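Local coordinates for uncharacterized protein BF1531 (Bacteroides fragilis, PDB 3SLR), which is of uncharacterized function but, in this N-terminal part with its HAD-like phosphatase domain, binds magnesium and may hydrolyse ester bonds, at residues K266-N270 with R271-I275; L324-F328 with D329-F333; E365-T369 with L370-E374. One frame throughout, in Å; residues are numbered along the deposited sequence.

Contact 1 (K266-N270 with R271-I275)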
loop_
_atom_site.group_PDB
_atom_site.type_symbol
_atom_site.label_atom_id
_atom_site.label_comp_id
_atom_site.label_asym_id
_atom_site.label_seq_id
_atom_site.Cartn_x
_atom_site.Cartn_y
_atom_site.Cartn_z
ATOM N N LYS A 266 3.505 -11.235 13.043
ATOM C CA LYS A 266 2.510 -11.444 14.085
ATOM C C LYS A 266 1.266 -10.590 13.849
ATOM O O LYS A 266 0.143 -11.058 14.044
ATOM C CB LYS A 266 3.120 -11.125 15.457
ATOM C CG LYS A 266 2.147 -11.283 16.621
ATOM C CD LYS A 266 2.858 -11.028 17.955
ATOM C CE LYS A 266 2.062 -11.582 19.129
ATOM N NZ LYS A 266 1.311 -10.516 19.841
ATOM N N LYS A 267 1.458 -9.333 13.450
ATOM C CA LYS A 267 0.309 -8.483 13.128
ATOM C C LYS A 267 -0.513 -9.035 11.952
ATOM O O LYS A 267 -1.740 -8.982 11.970
ATOM C CB LYS A 267 0.732 -7.036 12.859
ATOM C CG LYS A 267 1.107 -6.264 14.124
ATOM C CD LYS A 267 1.431 -4.796 13.801
ATOM C CE LYS A 267 2.758 -4.652 13.052
ATOM N NZ LYS A 267 3.113 -3.191 12.849
ATOM N N LEU A 268 0.164 -9.546 10.929
ATOM C CA LEU A 268 -0.529 -10.177 9.805
ATOM C C LEU A 268 -1.369 -11.366 10.282
ATOM O O LEU A 268 -2.550 -11.481 9.949
ATOM C CB LEU A 268 0.470 -10.637 8.733
ATOM C CG LEU A 268 1.195 -9.503 8.020
ATOM C CD1 LEU A 268 2.313 -10.073 7.137
ATOM C CD2 LEU A 268 0.218 -8.634 7.203
ATOM N N LYS A 269 -0.761 -12.240 11.071
ATOM C CA LYS A 269 -1.474 -13.406 11.572
ATOM C C LYS A 269 -2.696 -12.926 12.356
ATOM O O LYS A 269 -3.807 -13.436 12.184
ATOM C CB LYS A 269 -0.544 -14.246 12.461
ATOM C CG LYS A 269 -1.121 -15.578 12.945
ATOM C CD LYS A 269 -1.998 -15.405 14.181
ATOM C CE LYS A 269 -2.663 -16.725 14.596
ATOM N NZ LYS A 269 -3.454 -17.312 13.483
ATOM N N ASN A 270 -2.495 -11.920 13.199
ATOM C CA ASN A 270 -3.591 -11.415 14.027
ATOM C C ASN A 270 -4.745 -10.760 13.240
ATOM O O ASN A 270 -5.851 -10.601 13.775
ATOM C CB ASN A 270 -3.060 -10.480 15.125
ATOM C CG ASN A 270 -2.375 -11.236 16.258
ATOM O OD1 ASN A 270 -2.645 -12.412 16.477
ATOM N ND2 ASN A 270 -1.494 -10.555 16.993
ATOM N N ARG A 271 -4.510 -10.387 11.980
ATOM C CA ARG A 271 -5.595 -9.854 11.145
ATOM C C ARG A 271 -6.120 -10.878 10.131
ATOM O O ARG A 271 -6.819 -10.527 9.187
ATOM C CB ARG A 271 -5.212 -8.535 10.439
ATOM C CG ARG A 271 -4.029 -8.615 9.471
ATOM C CD ARG A 271 -4.255 -7.747 8.228
ATOM N NE ARG A 271 -5.215 -8.355 7.315
ATOM C CZ ARG A 271 -5.247 -8.144 6.001
ATOM N NH1 ARG A 271 -4.364 -7.337 5.431
ATOM N NH2 ARG A 271 -6.159 -8.740 5.255
ATOM N N GLY A 272 -5.774 -12.143 10.332
ATOM C CA GLY A 272 -6.365 -13.208 9.549
ATOM C C GLY A 272 -5.527 -13.694 8.384
ATOM O O GLY A 272 -5.966 -14.568 7.630
ATOM N N ILE A 273 -4.328 -13.149 8.220
ATOM C CA ILE A 273 -3.438 -13.667 7.188
ATOM C C ILE A 273 -2.932 -15.043 7.615
ATOM O O ILE A 273 -2.476 -15.226 8.748
ATOM C CB ILE A 273 -2.261 -12.716 6.905
ATOM C CG1 ILE A 273 -2.779 -11.360 6.402
ATOM C CG2 ILE A 273 -1.275 -13.351 5.906
ATOM C CD1 ILE A 273 -3.692 -11.438 5.136
ATOM N N ILE A 274 -3.045 -16.029 6.728
ATOM C CA ILE A 274 -2.564 -17.373 7.044
ATOM C C ILE A 274 -1.054 -17.410 6.923
ATOM O O ILE A 274 -0.514 -16.997 5.901
ATOM C CB ILE A 274 -3.161 -18.414 6.070
ATOM C CG1 ILE A 274 -4.684 -18.323 6.084
ATOM C CG2 ILE A 274 -2.696 -19.819 6.435
ATOM C CD1 ILE A 274 -5.354 -19.167 4.992
ATOM N N ILE A 275 -0.369 -17.866 7.971
ATOM C CA ILE A 275 1.085 -17.999 7.911
ATOM C C ILE A 275 1.510 -19.444 7.693
ATOM O O ILE A 275 1.025 -20.353 8.365
ATOM C CB ILE A 275 1.770 -17.487 9.192
ATOM C CG1 ILE A 275 1.150 -16.160 9.643
ATOM C CG2 ILE A 275 3.277 -17.344 8.958
ATOM C CD1 ILE A 275 1.334 -15.013 8.657
HETATM O O HOH W 1 -4.525 -15.792 10.796
#

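Contact 2 (L324-F328 with D329-F333)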
loop_
_atom_site.group_PDB
_atom_site.type_symbol
_atom_site.label_atom_id
_atom_site.label_comp_id
_atom_site.label_asym_id
_atom_site.label_seq_id
_atom_site.Cartn_x
_atom_site.Cartn_y
_atom_site.Cartn_z
ATOM N N LEU A 324 -4.459 -25.469 1.954
ATOM C CA LEU A 324 -5.224 -24.271 2.288
ATOM C C LEU A 324 -6.402 -24.010 1.354
ATOM O O LEU A 324 -7.363 -23.340 1.735
ATOM C CB LEU A 324 -4.299 -23.052 2.299
ATOM C CG LEU A 324 -3.194 -23.126 3.360
ATOM C CD1 LEU A 324 -2.260 -21.932 3.233
ATOM C CD2 LEU A 324 -3.814 -23.192 4.736
ATOM N N ASN A 325 -6.327 -24.538 0.134
ATOM C CA ASN A 325 -7.347 -24.275 -0.879
ATOM C C ASN A 325 -7.562 -22.777 -1.099
ATOM O O ASN A 325 -8.693 -22.289 -1.061
ATOM C CB ASN A 325 -8.671 -24.957 -0.515
ATOM C CG ASN A 325 -9.653 -24.987 -1.678
ATOM O OD1 ASN A 325 -9.252 -25.045 -2.844
ATOM N ND2 ASN A 325 -10.943 -24.940 -1.367
ATOM N N ILE A 326 -6.466 -22.049 -1.298
ATOM C CA ILE A 326 -6.535 -20.661 -1.747
ATOM C C ILE A 326 -5.657 -20.555 -2.983
ATOM O O ILE A 326 -4.854 -21.447 -3.256
ATOM C CB ILE A 326 -6.031 -19.680 -0.687
ATOM C CG1 ILE A 326 -4.611 -20.055 -0.278
ATOM C CG2 ILE A 326 -6.965 -19.658 0.516
ATOM C CD1 ILE A 326 -3.955 -19.037 0.643
ATOM N N GLY A 327 -5.818 -19.484 -3.745
ATOM C CA GLY A 327 -5.101 -19.358 -4.994
ATOM C C GLY A 327 -3.633 -19.068 -4.803
ATOM O O GLY A 327 -3.253 -18.372 -3.855
ATOM N N PHE A 328 -2.805 -19.585 -5.702
ATOM C CA PHE A 328 -1.393 -19.241 -5.704
ATOM C C PHE A 328 -1.233 -17.731 -5.773
ATOM O O PHE A 328 -0.332 -17.168 -5.157
ATOM C CB PHE A 328 -0.641 -19.920 -6.860
ATOM C CG PHE A 328 -0.458 -21.406 -6.678
ATOM C CD1 PHE A 328 0.412 -21.905 -5.718
ATOM C CD2 PHE A 328 -1.162 -22.302 -7.463
ATOM C CE1 PHE A 328 0.574 -23.277 -5.543
ATOM C CE2 PHE A 328 -1.010 -23.668 -7.293
ATOM C CZ PHE A 328 -0.141 -24.162 -6.341
ATOM N N ASP A 329 -2.126 -17.077 -6.518
ATOM C CA ASP A 329 -2.075 -15.631 -6.666
ATOM C C ASP A 329 -2.548 -14.873 -5.419
ATOM O O ASP A 329 -2.587 -13.643 -5.422
ATOM C CB ASP A 329 -2.813 -15.175 -7.932
ATOM C CG ASP A 329 -4.268 -15.623 -7.971
ATOM O OD1 ASP A 329 -4.617 -16.666 -7.383
ATOM O OD2 ASP A 329 -5.075 -14.929 -8.625
ATOM N N SER A 330 -2.876 -15.600 -4.352
ATOM C CA SER A 330 -3.189 -14.965 -3.078
ATOM C C SER A 330 -2.041 -15.153 -2.091
ATOM O O SER A 330 -2.184 -14.850 -0.904
ATOM C CB SER A 330 -4.490 -15.508 -2.486
ATOM O OG SER A 330 -4.291 -16.767 -1.857
HETATM N N MSE A 331 -0.908 -15.652 -2.589
HETATM C CA MSE A 331 0.231 -16.002 -1.721
HETATM C C MSE A 331 1.444 -15.111 -1.907
HETATM O O MSE A 331 1.744 -14.672 -3.021
HETATM C CB MSE A 331 0.657 -17.450 -1.967
HETATM C CG MSE A 331 -0.357 -18.456 -1.523
HETATM SE SE MSE A 331 0.104 -20.276 -2.089
HETATM C CE MSE A 331 -0.997 -21.142 -0.745
ATOM N N VAL A 332 2.139 -14.866 -0.796
ATOM C CA VAL A 332 3.402 -14.142 -0.785
ATOM C C VAL A 332 4.460 -15.064 -0.175
ATOM O O VAL A 332 4.227 -15.668 0.855
ATOM C CB VAL A 332 3.309 -12.878 0.082
ATOM C CG1 VAL A 332 4.646 -12.160 0.128
ATOM C CG2 VAL A 332 2.237 -11.945 -0.444
ATOM N N PHE A 333 5.611 -15.178 -0.823
ATOM C CA PHE A 333 6.694 -16.028 -0.334
ATOM C C PHE A 333 7.950 -15.207 -0.062
ATOM O O PHE A 333 8.450 -14.525 -0.960
ATOM C CB PHE A 333 6.978 -17.128 -1.370
ATOM C CG PHE A 333 8.215 -17.954 -1.081
ATOM C CD1 PHE A 333 8.334 -18.671 0.099
ATOM C CD2 PHE A 333 9.233 -18.045 -2.026
ATOM C CE1 PHE A 333 9.459 -19.448 0.349
ATOM C CE2 PHE A 333 10.360 -18.819 -1.782
ATOM C CZ PHE A 333 10.474 -19.516 -0.600
#

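Contact 3 (E365-T369 with L370-E374)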
loop_
_atom_site.group_PDB
_atom_site.type_symbol
_atom_site.label_atom_id
_atom_site.label_comp_id
_atom_site.label_asym_id
_atom_site.label_seq_id
_atom_site.Cartn_x
_atom_site.Cartn_y
_atom_site.Cartn_z
ATOM N N GLU A 365 11.513 -2.228 5.880
ATOM C CA GLU A 365 11.311 -0.987 5.138
ATOM C C GLU A 365 11.103 -1.276 3.653
ATOM O O GLU A 365 10.314 -0.605 2.988
ATOM C CB GLU A 365 12.480 -0.024 5.345
ATOM C CG GLU A 365 12.498 0.666 6.722
ATOM C CD GLU A 365 11.429 1.755 6.853
ATOM O OE1 GLU A 365 10.910 2.239 5.817
ATOM O OE2 GLU A 365 11.094 2.119 7.998
ATOM N N TYR A 366 11.800 -2.286 3.136
ATOM C CA TYR A 366 11.584 -2.706 1.755
ATOM C C TYR A 366 10.166 -3.262 1.544
ATOM O O TYR A 366 9.479 -2.878 0.603
ATOM C CB TYR A 366 12.631 -3.733 1.308
ATOM C CG TYR A 366 12.237 -4.409 0.023
ATOM C CD1 TYR A 366 12.286 -3.724 -1.182
ATOM C CD2 TYR A 366 11.785 -5.729 0.020
ATOM C CE1 TYR A 366 11.901 -4.334 -2.379
ATOM C CE2 TYR A 366 11.408 -6.343 -1.165
ATOM C CZ TYR A 366 11.472 -5.642 -2.352
ATOM O OH TYR A 366 11.086 -6.268 -3.523
ATOM N N LEU A 367 9.728 -4.149 2.432
ATOM C CA LEU A 367 8.386 -4.711 2.330
ATOM C C LEU A 367 7.320 -3.614 2.382
ATOM O O LEU A 367 6.284 -3.704 1.718
ATOM C CB LEU A 367 8.149 -5.766 3.406
ATOM C CG LEU A 367 9.011 -7.021 3.277
ATOM C CD1 LEU A 367 8.850 -7.905 4.510
ATOM C CD2 LEU A 367 8.666 -7.805 1.991
ATOM N N TYR A 368 7.589 -2.563 3.147
ATOM C CA TYR A 368 6.671 -1.432 3.195
ATOM C C TYR A 368 6.428 -0.813 1.818
ATOM O O TYR A 368 5.344 -0.292 1.574
ATOM C CB TYR A 368 7.176 -0.343 4.149
ATOM C CG TYR A 368 7.153 -0.661 5.629
ATOM C CD1 TYR A 368 6.399 -1.707 6.150
ATOM C CD2 TYR A 368 7.878 0.136 6.526
ATOM C CE1 TYR A 368 6.399 -1.979 7.536
ATOM C CE2 TYR A 368 7.873 -0.122 7.889
ATOM C CZ TYR A 368 7.123 -1.170 8.390
ATOM O OH TYR A 368 7.134 -1.416 9.758
ATOM N N THR A 369 7.431 -0.850 0.933
ATOM C CA THR A 369 7.315 -0.231 -0.393
ATOM C C THR A 369 6.412 -1.011 -1.339
ATOM O O THR A 369 6.004 -0.494 -2.380
ATOM C CB THR A 369 8.696 -0.071 -1.107
ATOM O OG1 THR A 369 9.159 -1.346 -1.557
ATOM C CG2 THR A 369 9.759 0.557 -0.181
ATOM N N LEU A 370 6.106 -2.252 -0.981
ATOM C CA LEU A 370 5.327 -3.135 -1.845
ATOM C C LEU A 370 3.823 -3.188 -1.525
ATOM O O LEU A 370 3.025 -3.648 -2.355
ATOM C CB LEU A 370 5.913 -4.550 -1.777
ATOM C CG LEU A 370 7.406 -4.683 -2.092
ATOM C CD1 LEU A 370 7.850 -6.145 -1.970
ATOM C CD2 LEU A 370 7.726 -4.140 -3.466
ATOM N N ASN A 371 3.441 -2.742 -0.330
ATOM C CA ASN A 371 2.043 -2.784 0.118
ATOM C C ASN A 371 1.384 -4.123 -0.206
ATOM O O ASN A 371 0.407 -4.185 -0.941
ATOM C CB ASN A 371 1.244 -1.651 -0.527
ATOM C CG ASN A 371 -0.103 -1.434 0.144
ATOM O OD1 ASN A 371 -0.196 -1.387 1.368
ATOM N ND2 ASN A 371 -1.157 -1.307 -0.663
ATOM N N LEU A 372 1.920 -5.199 0.352
ATOM C CA LEU A 372 1.531 -6.542 -0.070
ATOM C C LEU A 372 0.123 -6.943 0.364
ATOM O O LEU A 372 -0.512 -7.803 -0.264
ATOM C CB LEU A 372 2.526 -7.563 0.495
ATOM C CG LEU A 372 3.956 -7.475 -0.050
ATOM C CD1 LEU A 372 4.940 -8.159 0.893
ATOM C CD2 LEU A 372 4.048 -8.058 -1.430
ATOM N N PHE A 373 -0.353 -6.348 1.449
ATOM C CA PHE A 373 -1.565 -6.831 2.097
ATOM C C PHE A 373 -2.730 -5.850 2.149
ATOM O O PHE A 373 -3.509 -5.846 3.109
ATOM C CB PHE A 373 -1.227 -7.401 3.483
ATOM C CG PHE A 373 -0.385 -8.644 3.418
ATOM C CD1 PHE A 373 -0.961 -9.870 3.125
ATOM C CD2 PHE A 373 0.985 -8.581 3.600
ATOM C CE1 PHE A 373 -0.189 -11.023 3.039
ATOM C CE2 PHE A 373 1.767 -9.732 3.527
ATOM C CZ PHE A 373 1.187 -10.949 3.253
ATOM N N GLU A 374 -2.865 -5.035 1.104
ATOM C CA GLU A 374 -4.070 -4.243 0.920
ATOM C C GLU A 374 -5.264 -5.152 1.050
ATOM O O GLU A 374 -5.228 -6.300 0.605
ATOM C CB GLU A 374 -4.102 -3.611 -0.472
ATOM C CG GLU A 374 -5.189 -2.562 -0.630
ATOM C CD GLU A 374 -4.969 -1.371 0.306
ATOM O OE1 GLU A 374 -3.913 -0.709 0.212
ATOM O OE2 GLU A 374 -5.850 -1.100 1.147
HETATM O O HOH W 2 3.758 -4.688 2.496
#

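Contact 1 (K266-N270 with R271-I275)
L268 and I273 meet because both turn their first branch beside the backbone N. L268 has CG anti to its carbonyl carbon (chi1 -67°), and I273 does the same with CG1 (chi1 -61°). Their CB atoms lie 3.9 Å apart, and L268 CD2 also reaches I273 CG1. The next residue, K269, has CG anti to the backbone N, and K269 CB rests 3.8 Å from I275 CG1. The apolar root of this lysine thus packs on the start of the strand. R271 has CG between its backbone N and carbonyl carbon, and its chain bends at chi2 and chi3. R271 CG lies close to K267 O and L268 O. One face of its guanidinium lies over I273 CD1, near the rim. NH1 bonds to the carbonyl O of F373. The carbonyl O of L268 is gripped twice, by R271 N and by I273 N at 3.0 Å, from opposite faces of its plane. G272 N bonds to K269 O at 3.0 Å. A water donates to K269 O and I273 O and takes a weak bond from K269 NZ. G272 takes a positive phi (98°), a conformation that glycine adopts readily. The bonds from I273 N to L268 O and from G272 N to K269 O form a Schellman motif, with G272 as C-prime. It ends helix 255-270 and turns the chain into strand 274-280 of the parallel HAD-like sheet.

Contact 2 (L324-F328 with D329-F333)
M331, a selenomethionine, is the apolar centre. Its chain runs extended beyond CG and carries CE to I326 and L324. M331 CE lies 3.8 Å from I326 CG1 and 4.2 Å from L324 CD1. On the way, M331 SE passes 4.0 Å from F328 CD1. This is a Met-aromatic contact, in which M331 SE meets the F328 ring obliquely. The F328 ring also packs on I317 and Q321 of helix 313-324. I326 has CG1 set between its backbone N and carbonyl carbon (chi1 56°). From there I326 CD1 comes within 3.4 Å of S330 OG, so the serine hydroxyl is flanked by a methyl group. Residues 325-330 connect helix 313-324 to strand 331-334 of the HAD-like domain. N325 leaves helical geometry with positive phi, and a short 3-10 turn leads into the strand. This strand lies next to strand 224-227 in the parallel sheet; M331 and F333 also make backbone bonds with T352. Two donors from one residue hold the carbonyl O of G327. S330 OG donates to G327 O at 2.8 Å, in the carbonyl plane and on a lone pair. S330 N bonds to the same atom. The OG bond fixes the rotation of the serine hydroxyl; the N-H bond closes the turn. M331 N bonds to F328 O at 3.0 Å. At the outer, polar edge, D329 OD1 lies beside G327 CA, while OD2 forms a salt bridge with K220 NZ.

Contact 3 (E365-T369 with L370-E374)
L370 is the bump, and Y366 and T369 form the hollow. Y366 swings its ring out with CG anti to the backbone N (chi1 167°). L370 then lies over one face of that ring. L370 CD1 sits over the phenol end, 3.7 Å from Y366 CE2 and 3.6 Å from Y366 OH. L370 CD2 lies alongside both oxygens, 3.7 Å from T369 OG1 and 4.0 Å from Y366 OH. P354 adds to the surroundings of this leucine. On another side of the chain, L367 CD2 meets L372 CD1 at 3.9 Å, and the two side chains meet at their methyl ends. L367 CD2 also lies 4.4 Å from L370 CD1. The wall of the hollow is held by T369. T369 OG1 donates to Y366 O at 2.7 Å in the carbonyl plane, and T369 N donates to the same oxygen. L370 N bonds to L367 O at 3.1 Å. A water also donates to L367 O and accepts from L372 N, bridging helix and loop. Beyond, N371 ND2 bonds to E374 OE1 and to D212 OD2 of helix 203-217. The arrangement is a helix C-terminus followed by a type I beta turn, which runs from N371, with its positive phi, to E374. Here L367 faces F261 and W264 of helix 255-270 and L334, and L372 faces V332, so the end of helix 363-368 packs on strand 331-334 of the HAD-like domain.

The three contacts follow one another along the chain, and each touches the other two. F373 of contact 3 links it to both of the others. The F373 ring meets contact 1 at L268 CD1 (F373 CE2, 3.7 Å) and I273 CD1, and reaches V332 CG2 of contact 2. The bond between F373 O and R271 NH1 is the polar tie between contacts 1 and 3. Contacts 1 and 2 meet at I274 CG2 and L324 CD1, and both reach the four-stranded parallel sheet of the HAD-like domain. None is at the magnesium site formed by D228, D230 and D336. The side chain of I275 is about 11 Å from that of D228, and that of L367 is about 11 Å from that of D336 and 14 Å from a magnesium ion.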